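Local coordinates for protein lysyl oxidase (Pichia pastoris, PDB 1W7C) that probably oxidises primary amines, among them peptidyl lysine side chains, to aldehydes as a copper- and topaquinone-dependent amine oxidase, at residues M155-E160 / E240-M245; Y228-K233 / D248-L253. All blocks are in the same frame, centred on the assembly; numbering follows the deposited sequence.

Contact 1: M155-E160 / E240-M245. With NAG (2-acetamido-2-deoxy-beta-D-glucopyranose), chain R.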
ATOM      1  N   MET A 155      48.944 -11.998  14.311  1.00 28.91           N
ATOM      2  CA  MET A 155      47.575 -11.823  13.835  1.00 29.00           C
ATOM      3  C   MET A 155      47.477 -11.700  12.320  1.00 28.16           C
ATOM      4  O   MET A 155      46.483 -12.117  11.752  1.00 27.35           O
ATOM      5  CB  MET A 155      46.863 -10.672  14.547  1.00 30.10           C
ATOM      6  CG  MET A 155      46.399 -11.028  15.951  1.00 30.44           C
ATOM      7  SD  MET A 155      45.390 -12.550  16.052  1.00 29.75           S
ATOM      8  CE  MET A 155      43.998 -12.106  15.005  1.00 28.73           C
ATOM      9  N   ARG A 156      48.503 -11.164  11.654  1.00 27.77           N
ATOM     10  CA  ARG A 156      48.506 -11.137  10.189  1.00 29.08           C
ATOM     11  C   ARG A 156      48.459 -12.570   9.654  1.00 29.48           C
ATOM     12  O   ARG A 156      47.713 -12.862   8.722  1.00 30.21           O
ATOM     13  CB  ARG A 156      49.741 -10.402   9.652  1.00 29.76           C
ATOM     14  CG  ARG A 156      49.715  -8.901   9.819  1.00 29.33           C
ATOM     15  CD  ARG A 156      51.014  -8.228   9.367  1.00 35.76           C
ATOM     16  NE  ARG A 156      51.232  -8.448   7.939  1.00 30.55           N
ATOM     17  CZ  ARG A 156      50.645  -7.753   6.973  1.00 29.80           C
ATOM     18  NH1 ARG A 156      49.832  -6.753   7.270  1.00 31.77           N
ATOM     19  NH2 ARG A 156      50.886  -8.045   5.704  1.00 30.54           N
ATOM     20  N   ASP A 157      49.232 -13.458  10.274  1.00 33.09           N
ATOM     21  CA  ASP A 157      49.266 -14.867   9.880  1.00 33.58           C
ATOM     22  C   ASP A 157      47.931 -15.575  10.171  1.00 28.00           C
ATOM     23  O   ASP A 157      47.428 -16.304   9.330  1.00 31.06           O
ATOM     24  CB  ASP A 157      50.434 -15.604  10.565  1.00 35.82           C
ATOM     25  CG  ASP A 157      50.844 -16.861   9.821  1.00 60.92           C
ATOM     26  OD1 ASP A 157      50.536 -17.972  10.304  1.00 59.50           O
ATOM     27  OD2 ASP A 157      51.471 -16.827   8.741  1.00 83.68           O
ATOM     28  N   VAL A 158      47.363 -15.331  11.350  1.00 27.47           N
ATOM     29  CA  VAL A 158      46.058 -15.882  11.731  1.00 32.14           C
ATOM     30  C   VAL A 158      44.983 -15.450  10.736  1.00 27.47           C
ATOM     31  O   VAL A 158      44.230 -16.275  10.205  1.00 26.82           O
ATOM     32  CB  VAL A 158      45.635 -15.422  13.153  1.00 30.61           C
ATOM     33  CG1 VAL A 158      44.167 -15.746  13.426  1.00 31.62           C
ATOM     34  CG2 VAL A 158      46.520 -16.082  14.217  1.00 29.60           C
ATOM     35  N   LEU A 159      44.914 -14.150  10.476  1.00 26.38           N
ATOM     36  CA  LEU A 159      43.887 -13.630   9.590  1.00 26.03           C
ATOM     37  C   LEU A 159      44.017 -14.190   8.166  1.00 28.80           C
ATOM     38  O   LEU A 159      43.023 -14.608   7.586  1.00 25.82           O
ATOM     39  CB  LEU A 159      43.902 -12.112   9.581  1.00 24.03           C
ATOM     40  CG  LEU A 159      43.470 -11.414  10.875  1.00 28.30           C
ATOM     41  CD1 LEU A 159      43.836  -9.923  10.782  1.00 26.71           C
ATOM     42  CD2 LEU A 159      41.967 -11.601  11.144  1.00 28.46           C
ATOM     43  N   GLU A 160      45.219 -14.200   7.599  1.00 27.37           N
ATOM     44  CA  GLU A 160      45.399 -14.718   6.240  1.00 30.35           C
ATOM     45  C   GLU A 160      45.093 -16.208   6.184  1.00 25.31           C
ATOM     46  O   GLU A 160      44.479 -16.681   5.244  1.00 27.24           O
ATOM     47  CB  GLU A 160      46.809 -14.435   5.703  1.00 28.45           C
ATOM     48  CG  GLU A 160      46.973 -14.870   4.251  1.00 32.67           C
ATOM     49  CD  GLU A 160      48.164 -14.258   3.559  1.00 37.82           C
ATOM     50  OE1 GLU A 160      49.147 -13.934   4.247  1.00 39.96           O
ATOM     51  OE2 GLU A 160      48.116 -14.109   2.322  1.00 50.28           O
ATOM     52  N   GLU A 240      46.916 -18.201  21.561  1.00 35.30           N
ATOM     53  CA  GLU A 240      46.064 -19.381  21.711  1.00 35.59           C
ATOM     54  C   GLU A 240      45.450 -19.797  20.377  1.00 34.84           C
ATOM     55  O   GLU A 240      45.411 -20.987  20.049  1.00 34.69           O
ATOM     56  CB  GLU A 240      44.941 -19.140  22.718  1.00 39.84           C
ATOM     57  CG  GLU A 240      44.166 -20.406  23.056  1.00 43.90           C
ATOM     58  CD  GLU A 240      42.963 -20.177  23.959  1.00 45.36           C
ATOM     59  OE1 GLU A 240      42.588 -19.023  24.214  1.00 39.25           O
ATOM     60  OE2 GLU A 240      42.373 -21.176  24.402  1.00 55.99           O
ATOM     61  N   LEU A 241      44.944 -18.816  19.630  1.00 33.37           N
ATOM     62  CA  LEU A 241      44.306 -19.093  18.349  1.00 30.60           C
ATOM     63  C   LEU A 241      45.335 -19.587  17.338  1.00 31.03           C
ATOM     64  O   LEU A 241      45.119 -20.574  16.644  1.00 34.91           O
ATOM     65  CB  LEU A 241      43.588 -17.850  17.829  1.00 32.98           C
ATOM     66  CG  LEU A 241      42.942 -17.964  16.448  1.00 29.86           C
ATOM     67  CD1 LEU A 241      42.084 -19.199  16.300  1.00 29.34           C
ATOM     68  CD2 LEU A 241      42.093 -16.709  16.190  1.00 31.50           C
ATOM     69  N   TYR A 242      46.482 -18.926  17.298  1.00 33.28           N
ATOM     70  CA  TYR A 242      47.561 -19.344  16.412  1.00 34.04           C
ATOM     71  C   TYR A 242      47.973 -20.805  16.671  1.00 34.45           C
ATOM     72  O   TYR A 242      48.155 -21.575  15.722  1.00 39.07           O
ATOM     73  CB  TYR A 242      48.768 -18.409  16.547  1.00 37.43           C
ATOM     74  CG  TYR A 242      49.912 -18.807  15.655  1.00 42.80           C
ATOM     75  CD1 TYR A 242      50.954 -19.610  16.144  1.00 45.10           C
ATOM     76  CD2 TYR A 242      49.952 -18.416  14.321  1.00 43.39           C
ATOM     77  CE1 TYR A 242      52.005 -20.003  15.326  1.00 51.65           C
ATOM     78  CE2 TYR A 242      51.012 -18.805  13.491  1.00 48.56           C
ATOM     79  CZ  TYR A 242      52.032 -19.596  14.005  1.00 54.56           C
ATOM     80  OH  TYR A 242      53.071 -19.992  13.202  1.00 56.51           O
ATOM     81  N   GLU A 243      48.082 -21.187  17.942  1.00 37.90           N
ATOM     82  CA  GLU A 243      48.534 -22.535  18.316  1.00 36.08           C
ATOM     83  C   GLU A 243      47.469 -23.568  17.960  1.00 38.83           C
ATOM     84  O   GLU A 243      47.779 -24.636  17.467  1.00 44.36           O
ATOM     85  CB  GLU A 243      48.874 -22.609  19.815  1.00 43.57           C
ATOM     86  CG  GLU A 243      50.369 -22.514  20.120  1.00 81.82           C
ATOM     87  CD  GLU A 243      50.682 -21.736  21.391  1.00 92.47           C
ATOM     88  OE1 GLU A 243      51.783 -21.143  21.461  1.00 79.71           O
ATOM     89  OE2 GLU A 243      49.842 -21.719  22.323  1.00 84.36           O
ATOM     90  N   ALA A 244      46.203 -23.213  18.176  1.00 36.13           N
ATOM     91  CA  ALA A 244      45.083 -24.079  17.819  1.00 33.72           C
ATOM     92  C   ALA A 244      45.080 -24.367  16.327  1.00 35.80           C
ATOM     93  O   ALA A 244      44.801 -25.486  15.916  1.00 36.09           O
ATOM     94  CB  ALA A 244      43.757 -23.453  18.244  1.00 38.27           C
ATOM     95  N   MET A 245      45.413 -23.352  15.524  1.00 32.12           N
ATOM     96  CA  MET A 245      45.428 -23.469  14.069  1.00 36.29           C
ATOM     97  C   MET A 245      46.503 -24.413  13.531  1.00 42.37           C
ATOM     98  O   MET A 245      46.419 -24.839  12.379  1.00 40.94           O
ATOM     99  CB  MET A 245      45.620 -22.093  13.439  1.00 37.44           C
ATOM    100  CG  MET A 245      44.383 -21.246  13.473  1.00 33.65           C
ATOM    101  SD  MET A 245      44.683 -19.560  12.901  1.00 33.92           S
ATOM    102  CE  MET A 245      45.159 -19.854  11.176  1.00 36.47           C
TER
HETATM  103  C1  NAG R 816      50.594  -3.620   8.930  1.00 35.83           C
HETATM  104  C2  NAG R 816      50.751  -2.130   8.533  1.00 38.98           C
HETATM  105  C3  NAG R 816      51.599  -1.965   7.267  1.00 42.93           C
HETATM  106  C4  NAG R 816      52.895  -2.752   7.407  1.00 55.51           C
HETATM  107  C5  NAG R 816      52.609  -4.188   7.839  1.00 49.57           C
HETATM  108  C6  NAG R 816      53.921  -4.949   8.001  1.00 48.30           C
HETATM  109  C7  NAG R 816      48.950  -0.494   8.989  1.00 38.27           C
HETATM  110  C8  NAG R 816      47.635   0.057   8.501  1.00 38.66           C
HETATM  111  N2  NAG R 816      49.436  -1.539   8.312  1.00 36.72           N
HETATM  112  O3  NAG R 816      51.913  -0.602   7.030  1.00 50.69           O
HETATM  113  O4  NAG R 816      53.603  -2.761   6.185  1.00 60.13           O
HETATM  114  O5  NAG R 816      51.880  -4.195   9.053  1.00 45.26           O
HETATM  115  O6  NAG R 816      53.810  -5.893   9.038  1.00 59.64           O
HETATM  116  O7  NAG R 816      49.499   0.014   9.963  1.00 39.92           O
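V158 meets helix 238-246 with both of its methyl groups, and the two are put to different uses. CG1, anti to the backbone N, lies 3.6 Å from CD2 of L241 and also touches the M245 sulfur, with 3.9 Å between V158 CG1 and M245 SD. CG2 instead packs on the base of the Y242 side chain, V158 CG2 standing 4.0 Å from Y242 CB. M245 bends at its last torsion (chi3 63°), which carries its methyl group over the backbone of helix 153-163; M245 CE sits 3.8 Å from V158 O.

The two short helical segments pass at 9.9 Å between axes with a crossing angle of 49°, a helix pair that lies against the five-stranded antiparallel sheet of this domain. L241 reaches that sheet at F209, Y228 and Y235, whereas M155 and L159 of the other helix rest on F209. Helix 238-246 belongs to a small domain of the copper amine oxidase N2/N3 type.

Nearer the surface, D157 approaches the edge of the Y242 ring: D157 OD1 lies in the ring plane, 3.3 Å from Y242 CE2, with carboxylate and ring turned 56° apart. R156 points elsewhere, one face of its guanidinium over the N-linked sugar and R156 NH1 3.6 Å from NAG C1, while E168 and N151 bind the same nitrogen.

Contact 2: Y228-K233 / D248-L253; sequences YIYNNK and DDFVTL
Y230 and N231 open a type I' beta turn, Y230 to K233, and both reach across to the loop residues V251 and L253. The turn joins strands 224-230 and 233-235 as a tight beta hairpin, closed by paired backbone bonds between Y230 and K233. The Y230 ring, extended from the strand with CG anti to the backbone N (chi1 179°), brings its hydroxyl to the loop backbone. There L253 N donates to Y230 OH over 2.8 Å, with an N-H...O angle of 146°. The hydroxyl gives its own proton to a water 2.6 Å from Y230 OH, which in turn donates to L253 O, so one phenol oxygen engages both polar backbone atoms of L253, one directly and one through water. V251 O lies in the plane of the same ring, at its edge, and F250 CZ packs 4.1 Å from Y230 CD2.

The L253 side chain runs antiparallel to that of Y230, its CB beside the hydroxyl, and spreads its branches over the N231 side chain: L253 CD1 is 3.8 Å from N231 CB, and CD2 approaches the amide oxygen. N231 OD1 is hydrogen-bonded to N468 ND2, while N231 ND2 donates to a second water, which donates to V251 O over 2.8 Å.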
ATOM      1  N   TYR A 228      39.115 -13.517  20.605  1.00 24.58           N
ATOM      2  CA  TYR A 228      38.907 -13.796  19.187  1.00 22.72           C
ATOM      3  C   TYR A 228      37.914 -14.932  19.085  1.00 24.44           C
ATOM      4  O   TYR A 228      38.014 -15.899  19.830  1.00 24.94           O
ATOM      5  CB  TYR A 228      40.232 -14.169  18.509  1.00 25.17           C
ATOM      6  CG  TYR A 228      41.189 -13.012  18.475  1.00 23.34           C
ATOM      7  CD1 TYR A 228      42.331 -12.980  19.274  1.00 27.68           C
ATOM      8  CD2 TYR A 228      40.900 -11.904  17.684  1.00 23.87           C
ATOM      9  CE1 TYR A 228      43.180 -11.883  19.241  1.00 27.17           C
ATOM     10  CE2 TYR A 228      41.724 -10.811  17.657  1.00 25.72           C
ATOM     11  CZ  TYR A 228      42.863 -10.797  18.430  1.00 24.68           C
ATOM     12  OH  TYR A 228      43.673  -9.684  18.362  1.00 29.21           O
ATOM     13  N   ILE A 229      36.957 -14.822  18.174  1.00 22.29           N
ATOM     14  CA  ILE A 229      35.887 -15.800  18.062  1.00 22.11           C
ATOM     15  C   ILE A 229      35.814 -16.246  16.614  1.00 21.72           C
ATOM     16  O   ILE A 229      35.700 -15.417  15.716  1.00 20.97           O
ATOM     17  CB  ILE A 229      34.551 -15.196  18.524  1.00 22.76           C
ATOM     18  CG1 ILE A 229      34.623 -14.767  19.992  1.00 22.52           C
ATOM     19  CG2 ILE A 229      33.397 -16.163  18.255  1.00 22.80           C
ATOM     20  CD1 ILE A 229      33.569 -13.778  20.391  1.00 24.97           C
ATOM     21  N   TYR A 230      35.872 -17.560  16.402  1.00 22.03           N
ATOM     22  CA  TYR A 230      35.877 -18.131  15.063  1.00 22.14           C
ATOM     23  C   TYR A 230      35.279 -19.517  15.133  1.00 20.34           C
ATOM     24  O   TYR A 230      35.615 -20.298  16.021  1.00 23.84           O
ATOM     25  CB  TYR A 230      37.299 -18.159  14.486  1.00 22.22           C
ATOM     26  CG  TYR A 230      37.365 -18.778  13.103  1.00 25.09           C
ATOM     27  CD1 TYR A 230      37.060 -18.035  11.966  1.00 22.64           C
ATOM     28  CD2 TYR A 230      37.711 -20.113  12.940  1.00 24.76           C
ATOM     29  CE1 TYR A 230      37.115 -18.597  10.719  1.00 23.23           C
ATOM     30  CE2 TYR A 230      37.774 -20.688  11.689  1.00 26.65           C
ATOM     31  CZ  TYR A 230      37.474 -19.933  10.586  1.00 25.43           C
ATOM     32  OH  TYR A 230      37.529 -20.493   9.343  1.00 27.42           O
ATOM     33  N   ASN A 231      34.357 -19.815  14.215  1.00 21.97           N
ATOM     34  CA  ASN A 231      33.650 -21.099  14.209  1.00 24.31           C
ATOM     35  C   ASN A 231      33.063 -21.414  15.591  1.00 24.08           C
ATOM     36  O   ASN A 231      33.153 -22.530  16.075  1.00 23.48           O
ATOM     37  CB  ASN A 231      34.572 -22.224  13.710  1.00 25.04           C
ATOM     38  CG  ASN A 231      33.837 -23.534  13.482  1.00 23.20           C
ATOM     39  OD1 ASN A 231      32.638 -23.555  13.154  1.00 26.23           O
ATOM     40  ND2 ASN A 231      34.568 -24.653  13.635  1.00 26.35           N
ATOM     41  N   ASN A 232      32.484 -20.385  16.212  1.00 22.81           N
ATOM     42  CA  ASN A 232      31.811 -20.470  17.511  1.00 23.54           C
ATOM     43  C   ASN A 232      32.690 -20.894  18.694  1.00 26.88           C
ATOM     44  O   ASN A 232      32.174 -21.296  19.722  1.00 26.42           O
ATOM     45  CB  ASN A 232      30.570 -21.374  17.410  1.00 21.85           C
ATOM     46  CG  ASN A 232      29.471 -20.745  16.597  1.00 22.54           C
ATOM     47  OD1 ASN A 232      28.982 -19.660  16.963  1.00 22.60           O
ATOM     48  ND2 ASN A 232      29.088 -21.380  15.480  1.00 22.53           N
ATOM     49  N   LYS A 233      33.998 -20.746  18.523  1.00 22.04           N
ATOM     50  CA  LYS A 233      34.979 -21.021  19.562  1.00 24.91           C
ATOM     51  C   LYS A 233      35.616 -19.711  20.011  1.00 23.32           C
ATOM     52  O   LYS A 233      35.831 -18.829  19.222  1.00 24.77           O
ATOM     53  CB  LYS A 233      36.035 -22.001  19.044  1.00 25.89           C
ATOM     54  CG  LYS A 233      35.427 -23.351  18.668  1.00 32.69           C
ATOM     55  CD  LYS A 233      36.481 -24.427  18.462  1.00 31.28           C
ATOM     56  CE  LYS A 233      35.888 -25.710  17.864  1.00 35.03           C
ATOM     57  NZ  LYS A 233      35.022 -26.415  18.836  1.00 54.06           N
ATOM     58  N   ASP A 248      46.253 -30.692  13.873  1.00 40.33           N
ATOM     59  CA  ASP A 248      45.653 -31.423  12.757  1.00 40.36           C
ATOM     60  C   ASP A 248      44.121 -31.405  12.797  1.00 49.58           C
ATOM     61  O   ASP A 248      43.476 -31.485  11.751  1.00 47.74           O
ATOM     62  CB  ASP A 248      46.155 -32.881  12.733  1.00 45.73           C
ATOM     63  CG  ASP A 248      47.598 -33.003  12.250  1.00 70.63           C
ATOM     64  OD1 ASP A 248      48.152 -34.122  12.315  1.00 76.72           O
ATOM     65  OD2 ASP A 248      48.254 -32.045  11.789  1.00 62.35           O
ATOM     66  N   ASP A 249      43.551 -31.305  14.000  1.00 40.66           N
ATOM     67  CA  ASP A 249      42.099 -31.316  14.172  1.00 40.06           C
ATOM     68  C   ASP A 249      41.413 -29.941  13.968  1.00 40.20           C
ATOM     69  O   ASP A 249      40.187 -29.842  14.128  1.00 44.94           O
ATOM     70  CB  ASP A 249      41.710 -31.922  15.539  1.00 49.61           C
ATOM     71  CG  ASP A 249      42.093 -31.039  16.734  1.00 42.32           C
ATOM     72  OD1 ASP A 249      42.994 -30.178  16.611  1.00 43.97           O
ATOM     73  OD2 ASP A 249      41.561 -31.172  17.856  1.00 66.90           O
ATOM     74  N   PHE A 250      42.166 -28.901  13.581  1.00 33.34           N
ATOM     75  CA  PHE A 250      41.571 -27.561  13.466  1.00 35.22           C
ATOM     76  C   PHE A 250      40.688 -27.454  12.232  1.00 31.97           C
ATOM     77  O   PHE A 250      41.122 -27.780  11.127  1.00 36.63           O
ATOM     78  CB  PHE A 250      42.633 -26.449  13.418  1.00 29.72           C
ATOM     79  CG  PHE A 250      42.052 -25.069  13.510  1.00 32.09           C
ATOM     80  CD1 PHE A 250      41.717 -24.529  14.743  1.00 33.13           C
ATOM     81  CD2 PHE A 250      41.800 -24.329  12.358  1.00 34.22           C
ATOM     82  CE1 PHE A 250      41.139 -23.262  14.825  1.00 32.91           C
ATOM     83  CE2 PHE A 250      41.227 -23.072  12.429  1.00 30.63           C
ATOM     84  CZ  PHE A 250      40.893 -22.534  13.664  1.00 29.64           C
ATOM     85  N   VAL A 251      39.471 -26.941  12.426  1.00 30.48           N
ATOM     86  CA  VAL A 251      38.508 -26.763  11.346  1.00 27.83           C
ATOM     87  C   VAL A 251      38.555 -25.319  10.839  1.00 26.97           C
ATOM     88  O   VAL A 251      38.295 -24.379  11.589  1.00 28.09           O
ATOM     89  CB  VAL A 251      37.078 -27.150  11.809  1.00 31.69           C
ATOM     90  CG1 VAL A 251      36.037 -26.827  10.729  1.00 33.11           C
ATOM     91  CG2 VAL A 251      37.034 -28.647  12.184  1.00 35.98           C
ATOM     92  N   THR A 252      38.922 -25.167   9.573  1.00 27.88           N
ATOM     93  CA  THR A 252      38.815 -23.896   8.879  1.00 26.90           C
ATOM     94  C   THR A 252      37.563 -23.919   8.025  1.00 28.64           C
ATOM     95  O   THR A 252      37.371 -24.813   7.190  1.00 28.66           O
ATOM     96  CB  THR A 252      40.044 -23.653   8.017  1.00 29.81           C
ATOM     97  OG1 THR A 252      41.217 -23.681   8.836  1.00 30.79           O
ATOM     98  CG2 THR A 252      40.028 -22.249   7.431  1.00 32.09           C
ATOM     99  N   LEU A 253      36.681 -22.957   8.260  1.00 24.55           N
ATOM    100  CA  LEU A 253      35.452 -22.893   7.506  1.00 24.90           C
ATOM    101  C   LEU A 253      35.720 -22.415   6.071  1.00 23.96           C
ATOM    102  O   LEU A 253      36.733 -21.755   5.811  1.00 26.72           O
ATOM    103  CB  LEU A 253      34.471 -21.954   8.192  1.00 25.01           C
ATOM    104  CG  LEU A 253      33.987 -22.378   9.569  1.00 24.19           C
ATOM    105  CD1 LEU A 253      33.315 -21.209  10.248  1.00 28.94           C
ATOM    106  CD2 LEU A 253      33.035 -23.584   9.476  1.00 41.27           C
TER
HETATM  107  O   HOH W   1      37.329 -19.297   7.037  1.00 25.51           O
HETATM  108  O   HOH W   2      37.404 -24.198  14.275  1.00 28.32           O

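The centres of contacts 1 and 2 lie 10 Å apart, and their segments alternate along the chain, so helix 238-246 of contact 1 falls between the hairpin and the loop of contact 2. Direct packing joins them at two places. F250 packs against M245 of that helix, with F250 CZ 3.7 Å from M245 CG; Y228 touches both helices, Y228 CE2 lying 3.7 Å from M155 CE and Y228 CB 3.9 Å from L241 CD2. Both contacts are peripheral, centred about 42 and 40 Å from the chain centre, and lie away from the copper and topaquinone site. The glycan borders contact 1, whereas the second subunit packs on I229 and N232 of contact 2.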